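Local coordinates for MmeI (Methylophilus methylotrophus, PDB 5HR4), which is a Type IIL restriction-modification enzyme that binds DNA and probably methylates adenine at N6 with S-adenosyl-L-methionine, at residues A[625-630]-A[817-822]; A[750-755]-A[803-808]. All blocks are in the same frame, centred on the assembly; numbering follows the deposited sequence.

Interaction 1 of 2, residues A[625-630]-A[817-822]; sequences VIACKR and YNTFPW. With nucleotides of chain B.
The side-chain amide of Asn818 meets the backbone carbonyl of Arg630, and the Arg630 guanidinium has the backbone O of Asn818 at its edge, near its plane. Asn818 ND2 donates to Arg630 O over 2.8 Å, with an N-H...O angle of 149°. The donor stands above the carbonyl plane, not on a lone pair, and the oxygen lies a little off the amide plane. The guanidinium approach is looser: Arg630 NH1 is 4.0 Å from Asn818 O. With an alanine in place of Asn818 the Arg630 carbonyl would probably lose this donor, and the two loops one of their ties. Nearer the backbone, Arg630 CB lies 3.9 Å from Asn818 CB. The CG of Arg630 meets the methyl CG2 of Thr819 at 3.8 Å. Thr819 OG1 lies between the backbone N and the carbonyl carbon (chi1 61°), which puts CG2 anti to the carbonyl carbon; OG1 bonds to Leu815 O. Lys629 turns away, its CE beside OP1 of DC4 of chain B and its NZ in a salt bridge with Glu545. Ile626 packs on helix 544-556, Val625 and Thr819 on helix 888-903, and Phe820 and Trp822 on helix 863-880.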
loop_
_atom_site.group_PDB
_atom_site.type_symbol
_atom_site.label_atom_id
_atom_site.label_comp_id
_atom_site.label_asym_id
_atom_site.label_seq_id
_atom_site.Cartn_x
_atom_site.Cartn_y
_atom_site.Cartn_z
ATOM N N VAL A 625 7.426 -4.840 23.420
ATOM C CA VAL A 625 6.233 -4.386 24.124
ATOM C C VAL A 625 5.420 -3.492 23.198
ATOM O O VAL A 625 5.962 -2.578 22.564
ATOM C CB VAL A 625 6.620 -3.635 25.406
ATOM C CG1 VAL A 625 5.428 -2.908 25.966
ATOM C CG2 VAL A 625 7.202 -4.595 26.425
ATOM N N ILE A 626 4.117 -3.740 23.127
ATOM C CA ILE A 626 3.210 -2.960 22.297
ATOM C C ILE A 626 2.347 -2.091 23.198
ATOM O O ILE A 626 1.841 -2.561 24.225
ATOM C CB ILE A 626 2.332 -3.868 21.414
ATOM C CG1 ILE A 626 3.205 -4.664 20.443
ATOM C CG2 ILE A 626 1.310 -3.034 20.664
ATOM C CD1 ILE A 626 2.423 -5.574 19.498
ATOM N N ALA A 627 2.172 -0.827 22.809
ATOM C CA ALA A 627 1.292 0.092 23.528
ATOM C C ALA A 627 -0.158 -0.122 23.088
ATOM O O ALA A 627 -0.465 -0.059 21.891
ATOM C CB ALA A 627 1.738 1.531 23.279
ATOM N N CYS A 628 -1.048 -0.381 24.048
ATOM C CA CYS A 628 -2.443 -0.722 23.768
ATOM C C CYS A 628 -3.356 0.467 24.015
ATOM O O CYS A 628 -3.181 1.199 24.988
ATOM C CB CYS A 628 -2.925 -1.886 24.640
ATOM S SG CYS A 628 -1.956 -3.408 24.560
ATOM N N LYS A 629 -4.332 0.643 23.127
ATOM C CA LYS A 629 -5.502 1.488 23.366
ATOM C C LYS A 629 -5.978 1.384 24.810
ATOM O O LYS A 629 -6.058 0.287 25.375
ATOM C CB LYS A 629 -6.638 1.046 22.433
ATOM C CG LYS A 629 -7.205 2.072 21.461
ATOM C CD LYS A 629 -8.212 1.341 20.592
ATOM C CE LYS A 629 -8.845 2.209 19.524
ATOM N NZ LYS A 629 -9.357 1.347 18.403
ATOM N N ARG A 630 -6.299 2.535 25.403
ATOM C CA ARG A 630 -6.889 2.592 26.732
ATOM C C ARG A 630 -7.981 3.644 26.739
ATOM O O ARG A 630 -7.912 4.635 26.009
ATOM C CB ARG A 630 -5.891 2.961 27.826
ATOM C CG ARG A 630 -4.664 2.134 27.864
ATOM C CD ARG A 630 -3.862 2.424 29.116
ATOM N NE ARG A 630 -4.344 1.634 30.240
ATOM C CZ ARG A 630 -4.916 2.148 31.321
ATOM N NH1 ARG A 630 -5.048 3.462 31.429
ATOM N NH2 ARG A 630 -5.330 1.352 32.304
ATOM N N TYR A 817 -2.002 9.875 24.541
ATOM C CA TYR A 817 -2.209 10.455 25.866
ATOM C C TYR A 817 -2.496 9.394 26.929
ATOM O O TYR A 817 -1.922 9.424 28.024
ATOM C CB TYR A 817 -3.358 11.463 25.776
ATOM C CG TYR A 817 -3.629 12.300 27.010
ATOM C CD1 TYR A 817 -2.792 13.356 27.349
ATOM C CD2 TYR A 817 -4.749 12.070 27.807
ATOM C CE1 TYR A 817 -3.035 14.147 28.461
ATOM C CE2 TYR A 817 -5.000 12.857 28.936
ATOM C CZ TYR A 817 -4.137 13.899 29.254
ATOM O OH TYR A 817 -4.359 14.707 30.358
ATOM N N ASN A 818 -3.389 8.447 26.631
ATOM C CA ASN A 818 -3.819 7.513 27.669
ATOM C C ASN A 818 -2.759 6.479 28.012
ATOM O O ASN A 818 -2.831 5.860 29.080
ATOM C CB ASN A 818 -5.103 6.788 27.254
ATOM C CG ASN A 818 -6.308 7.679 27.305
ATOM O OD1 ASN A 818 -6.283 8.737 27.931
ATOM N ND2 ASN A 818 -7.377 7.258 26.649
ATOM N N THR A 819 -1.794 6.257 27.133
ATOM C CA THR A 819 -0.719 5.320 27.408
ATOM C C THR A 819 0.578 6.030 27.748
ATOM O O THR A 819 1.622 5.379 27.861
ATOM C CB THR A 819 -0.516 4.394 26.214
ATOM O OG1 THR A 819 -0.157 5.179 25.069
ATOM C CG2 THR A 819 -1.801 3.665 25.915
ATOM N N PHE A 820 0.526 7.345 27.924
ATOM C CA PHE A 820 1.702 8.183 28.125
ATOM C C PHE A 820 2.214 8.055 29.555
ATOM O O PHE A 820 1.537 8.490 30.493
ATOM C CB PHE A 820 1.376 9.644 27.801
ATOM C CG PHE A 820 2.538 10.570 27.981
ATOM C CD1 PHE A 820 3.737 10.335 27.329
ATOM C CD2 PHE A 820 2.436 11.677 28.798
ATOM C CE1 PHE A 820 4.806 11.181 27.500
ATOM C CE2 PHE A 820 3.506 12.527 28.970
ATOM C CZ PHE A 820 4.691 12.278 28.321
ATOM N N PRO A 821 3.405 7.484 29.766
ATOM C CA PRO A 821 3.896 7.297 31.134
ATOM C C PRO A 821 4.442 8.619 31.654
ATOM O O PRO A 821 5.148 9.336 30.938
ATOM C CB PRO A 821 4.998 6.251 30.966
ATOM C CG PRO A 821 5.584 6.599 29.627
ATOM C CD PRO A 821 4.436 7.135 28.774
ATOM N N TRP A 822 4.082 8.961 32.893
ATOM C CA TRP A 822 4.390 10.285 33.435
ATOM C C TRP A 822 4.412 10.204 34.950
ATOM O O TRP A 822 3.393 9.872 35.562
ATOM C CB TRP A 822 3.357 11.321 32.969
ATOM C CG TRP A 822 3.337 12.618 33.782
ATOM C CD1 TRP A 822 2.299 13.105 34.540
ATOM C CD2 TRP A 822 4.401 13.579 33.905
ATOM N NE1 TRP A 822 2.653 14.305 35.115
ATOM C CE2 TRP A 822 3.936 14.616 34.744
ATOM C CE3 TRP A 822 5.698 13.661 33.388
ATOM C CZ2 TRP A 822 4.728 15.714 35.079
ATOM C CZ3 TRP A 822 6.475 14.759 33.716
ATOM C CH2 TRP A 822 5.988 15.769 34.555
ATOM P P DC B 4 -10.249 5.729 19.308
ATOM O OP1 DC B 4 -10.649 4.629 20.218
ATOM O OP2 DC B 4 -9.462 6.879 19.815
ATOM O "O5'" DC B 4 -9.428 5.063 18.144
ATOM C "C5'" DC B 4 -8.315 5.741 17.572
ATOM C "C4'" DC B 4 -8.155 5.255 16.159
ATOM O "O4'" DC B 4 -9.388 5.504 15.447
ATOM C "C3'" DC B 4 -7.026 5.866 15.348
ATOM O "O3'" DC B 4 -6.298 4.794 14.725
ATOM C "C2'" DC B 4 -7.752 6.770 14.329
ATOM C "C1'" DC B 4 -9.142 6.160 14.232
ATOM N N1 DC B 4 -10.263 7.161 14.033
ATOM C C2 DC B 4 -11.425 6.761 13.359
ATOM O O2 DC B 4 -11.495 5.609 12.919
ATOM N N3 DC B 4 -12.444 7.650 13.206
ATOM C C4 DC B 4 -12.333 8.878 13.701
ATOM N N4 DC B 4 -13.351 9.713 13.506
ATOM C C5 DC B 4 -11.158 9.313 14.393
ATOM C C6 DC B 4 -10.160 8.427 14.545
#

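Interaction 2 of 2, residues A[750-755]-A[803-808]; sequences PETSSE and GRLESR. With nucleotides of chain C; nucleotides of chain B.
Glu755 and Arg808 form a salt bridge, with Glu755 OE2 2.9 Å from Arg808 NH1. The carboxylate and guanidinium planes are only 12° apart, and OE1 adds a weak bond to the same nitrogen. Glu755 CG lies between its backbone N and carbonyl carbon (chi1 64°), and a bend at chi2 folds the carboxylate back onto the arginine. Arg808 NH2 makes a second salt bridge, to Glu806 OE1. Two acids thus hold the guanidinium and probably fix its rotation. Arg808 NE donates to O6 of DG6 of chain C at 2.8 Å, and N7 of that base lies at the guanidinium edge. Glu806 OE1 also accepts from N4 of DC8 of chain B at 2.8 Å. Farther out, Ser754 N donates to OP2 of DG6 of chain C. Methyl C7 of DT5 of chain C covers one guanidinium face. Thr752 CG2 and Leu805 CD1 pack at 3.7 Å, their side chains crossing at about a right angle. Leu805 CD2 is 3.6 Å from N3 of DC8 of chain B. Strands 803-805 and 808-810 make a β-hairpin with a two-residue turn, and 752-753 pairs antiparallel with 808-810. This is major-groove base reading, with arginine on guanine and glutamate on its paired cytosine.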
loop_
_atom_site.group_PDB
_atom_site.type_symbol
_atom_site.label_atom_id
_atom_site.label_comp_id
_atom_site.label_asym_id
_atom_site.label_seq_id
_atom_site.Cartn_x
_atom_site.Cartn_y
_atom_site.Cartn_z
ATOM N N PRO A 750 -4.396 19.618 17.810
ATOM C CA PRO A 750 -4.829 19.227 16.462
ATOM C C PRO A 750 -4.654 17.735 16.214
ATOM O O PRO A 750 -3.706 17.110 16.695
ATOM C CB PRO A 750 -3.911 20.048 15.548
ATOM C CG PRO A 750 -3.586 21.260 16.366
ATOM C CD PRO A 750 -3.450 20.740 17.776
ATOM N N GLU A 751 -5.562 17.168 15.412
ATOM C CA GLU A 751 -5.551 15.722 15.234
ATOM C C GLU A 751 -4.527 15.278 14.190
ATOM O O GLU A 751 -3.742 14.361 14.441
ATOM C CB GLU A 751 -6.946 15.231 14.865
ATOM C CG GLU A 751 -7.117 13.722 14.957
ATOM C CD GLU A 751 -7.692 13.134 13.686
ATOM O OE1 GLU A 751 -7.396 13.680 12.594
ATOM O OE2 GLU A 751 -8.437 12.137 13.780
ATOM N N THR A 752 -4.499 15.929 13.028
ATOM C CA THR A 752 -3.699 15.499 11.885
ATOM C C THR A 752 -2.856 16.674 11.415
ATOM O O THR A 752 -3.410 17.719 11.058
ATOM C CB THR A 752 -4.621 15.002 10.772
ATOM O OG1 THR A 752 -5.477 13.988 11.311
ATOM C CG2 THR A 752 -3.856 14.438 9.601
ATOM N N SER A 753 -1.525 16.510 11.406
ATOM C CA SER A 753 -0.632 17.662 11.236
ATOM C C SER A 753 0.772 17.207 10.854
ATOM O O SER A 753 1.186 16.083 11.152
ATOM C CB SER A 753 -0.566 18.514 12.501
ATOM O OG SER A 753 -0.076 17.751 13.592
ATOM N N SER A 754 1.515 18.137 10.244
ATOM C CA SER A 754 2.729 17.822 9.487
ATOM C C SER A 754 3.807 17.151 10.334
ATOM O O SER A 754 4.137 17.604 11.430
ATOM C CB SER A 754 3.290 19.107 8.868
ATOM O OG SER A 754 4.401 18.829 8.028
ATOM N N GLU A 755 4.382 16.076 9.808
ATOM C CA GLU A 755 5.443 15.417 10.558
ATOM C C GLU A 755 6.738 16.219 10.564
ATOM O O GLU A 755 7.630 15.901 11.357
ATOM C CB GLU A 755 5.688 13.996 10.018
ATOM C CG GLU A 755 6.201 13.884 8.575
ATOM C CD GLU A 755 5.154 14.207 7.502
ATOM O OE1 GLU A 755 4.145 14.885 7.797
ATOM O OE2 GLU A 755 5.357 13.797 6.343
ATOM N N GLY A 803 -0.571 6.874 15.495
ATOM C CA GLY A 803 -0.739 6.435 14.133
ATOM C C GLY A 803 -0.348 7.549 13.184
ATOM O O GLY A 803 0.156 8.594 13.602
ATOM N N ARG A 804 -0.589 7.317 11.893
ATOM C CA ARG A 804 -0.237 8.319 10.901
ATOM C C ARG A 804 -1.239 8.255 9.770
ATOM O O ARG A 804 -1.903 7.236 9.553
ATOM C CB ARG A 804 1.186 8.124 10.339
ATOM C CG ARG A 804 2.326 8.021 11.336
ATOM C CD ARG A 804 2.806 9.379 11.777
ATOM N NE ARG A 804 3.869 9.294 12.771
ATOM C CZ ARG A 804 5.123 9.694 12.565
ATOM N NH1 ARG A 804 5.488 10.223 11.397
ATOM N NH2 ARG A 804 6.013 9.575 13.540
ATOM N N LEU A 805 -1.341 9.388 9.076
ATOM C CA LEU A 805 -2.008 9.531 7.784
ATOM C C LEU A 805 -0.926 9.695 6.724
ATOM O O LEU A 805 -0.311 10.763 6.634
ATOM C CB LEU A 805 -2.944 10.737 7.785
ATOM C CG LEU A 805 -4.041 10.830 6.715
ATOM C CD1 LEU A 805 -4.819 12.129 6.912
ATOM C CD2 LEU A 805 -3.512 10.754 5.297
ATOM N N GLU A 806 -0.751 8.674 5.872
ATOM C CA GLU A 806 0.509 8.479 5.159
ATOM C C GLU A 806 1.595 8.586 6.217
ATOM O O GLU A 806 1.920 7.600 6.882
ATOM C CB GLU A 806 0.730 9.495 4.020
ATOM C CG GLU A 806 0.147 9.094 2.649
ATOM C CD GLU A 806 0.609 9.981 1.461
ATOM O OE1 GLU A 806 0.934 11.183 1.661
ATOM O OE2 GLU A 806 0.627 9.459 0.312
ATOM N N SER A 807 2.104 9.793 6.443
ATOM C CA SER A 807 3.157 10.001 7.419
ATOM C C SER A 807 2.916 11.176 8.358
ATOM O O SER A 807 3.689 11.335 9.309
ATOM C CB SER A 807 4.510 10.181 6.705
ATOM O OG SER A 807 5.100 8.915 6.374
ATOM N N ARG A 808 1.880 11.998 8.140
ATOM C CA ARG A 808 1.632 13.088 9.078
ATOM C C ARG A 808 1.301 12.520 10.449
ATOM O O ARG A 808 0.757 11.422 10.572
ATOM C CB ARG A 808 0.491 13.997 8.619
ATOM C CG ARG A 808 0.222 13.980 7.179
ATOM C CD ARG A 808 1.080 14.895 6.393
ATOM N NE ARG A 808 1.048 14.398 5.028
ATOM C CZ ARG A 808 1.866 13.455 4.578
ATOM N NH1 ARG A 808 2.795 12.957 5.391
ATOM N NH2 ARG A 808 1.772 13.026 3.320
ATOM P P DG C 6 -1.053 21.275 8.443
ATOM O OP1 DG C 6 -1.170 22.688 8.013
ATOM O OP2 DG C 6 -0.070 20.876 9.491
ATOM O "O5'" DG C 6 -2.447 20.596 8.894
ATOM C "C5'" DG C 6 -3.638 21.300 8.870
ATOM C "C4'" DG C 6 -4.737 20.505 8.180
ATOM O "O4'" DG C 6 -4.229 19.753 7.066
ATOM C "C3'" DG C 6 -5.532 19.525 9.041
ATOM O "O3'" DG C 6 -6.861 19.770 8.760
ATOM C "C2'" DG C 6 -5.124 18.160 8.510
ATOM C "C1'" DG C 6 -4.823 18.474 7.053
ATOM N N9 DG C 6 -3.840 17.585 6.469
ATOM C C8 DG C 6 -2.482 17.648 6.675
ATOM N N7 DG C 6 -1.821 16.748 6.019
ATOM C C5 DG C 6 -2.795 16.040 5.325
ATOM C C6 DG C 6 -2.660 14.953 4.441
ATOM O O6 DG C 6 -1.628 14.380 4.095
ATOM N N1 DG C 6 -3.885 14.525 3.952
ATOM C C2 DG C 6 -5.099 15.087 4.269
ATOM N N2 DG C 6 -6.172 14.536 3.685
ATOM N N3 DG C 6 -5.244 16.121 5.099
ATOM C C4 DG C 6 -4.050 16.540 5.593
ATOM P P DC B 8 -5.511 6.114 -3.060
ATOM O OP1 DC B 8 -6.683 5.548 -3.746
ATOM O OP2 DC B 8 -4.449 6.710 -3.899
ATOM O "O5'" DC B 8 -5.971 7.211 -1.995
ATOM C "C5'" DC B 8 -6.381 6.832 -0.685
ATOM C "C4'" DC B 8 -7.252 7.917 -0.083
ATOM O "O4'" DC B 8 -6.493 8.695 0.895
ATOM C "C3'" DC B 8 -7.800 8.925 -1.086
ATOM O "O3'" DC B 8 -9.114 9.308 -0.687
ATOM C "C2'" DC B 8 -6.808 10.084 -0.963
ATOM C "C1'" DC B 8 -6.507 10.060 0.537
ATOM N N1 DC B 8 -5.167 10.648 0.911
ATOM C C2 DC B 8 -5.093 11.798 1.716
ATOM O O2 DC B 8 -6.125 12.327 2.109
ATOM N N3 DC B 8 -3.883 12.295 2.043
ATOM C C4 DC B 8 -2.774 11.695 1.606
ATOM N N4 DC B 8 -1.604 12.217 1.960
ATOM C C5 DC B 8 -2.823 10.521 0.791
ATOM C C6 DC B 8 -4.027 10.038 0.472
ATOM P P DT C 5 4.131 22.161 4.739
ATOM O OP1 DT C 5 4.517 23.446 5.361
ATOM O OP2 DT C 5 5.033 20.984 4.813
ATOM O "O5'" DT C 5 2.703 21.716 5.338
ATOM C "C5'" DT C 5 1.474 22.294 4.806
ATOM C "C4'" DT C 5 0.256 21.528 5.289
ATOM O "O4'" DT C 5 -0.204 20.616 4.252
ATOM C "C3'" DT C 5 0.498 20.629 6.494
ATOM O "O3'" DT C 5 -0.694 20.456 7.123
ATOM C "C2'" DT C 5 0.881 19.322 5.818
ATOM C "C1'" DT C 5 -0.221 19.317 4.801
ATOM N N1 DT C 5 -0.121 18.278 3.726
ATOM C C2 DT C 5 -1.278 17.935 3.068
ATOM O O2 DT C 5 -2.345 18.451 3.306
ATOM N N3 DT C 5 -1.148 16.969 2.128
ATOM C C4 DT C 5 -0.001 16.301 1.772
ATOM O O4 DT C 5 -0.010 15.448 0.887
ATOM C C5 DT C 5 1.210 16.694 2.502
ATOM C C7 DT C 5 2.549 16.042 2.194
ATOM C C6 DT C 5 1.080 17.652 3.451
#

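How the interactions relate
Both interactions lie in the target recognition domain, on the same side of the chain's centre. Their centres are 18 Å apart and their nearest atoms about 9 Å, so they do not touch. Along the chain the order is 625-630, 750-755, 803-808, 817-822, which nests interaction 2 inside the loop closed by interaction 1. Strand 808-810, the middle strand of a small antiparallel sheet, starts in interaction 2 and leads into the loop that carries 817-822. A backbone bond between Arg630 and Ser814 ties that loop to 625-630 again. Interaction 2 reads bases, whereas interaction 1 joins two loops that pack among helices, with one lysine beside a DNA phosphate.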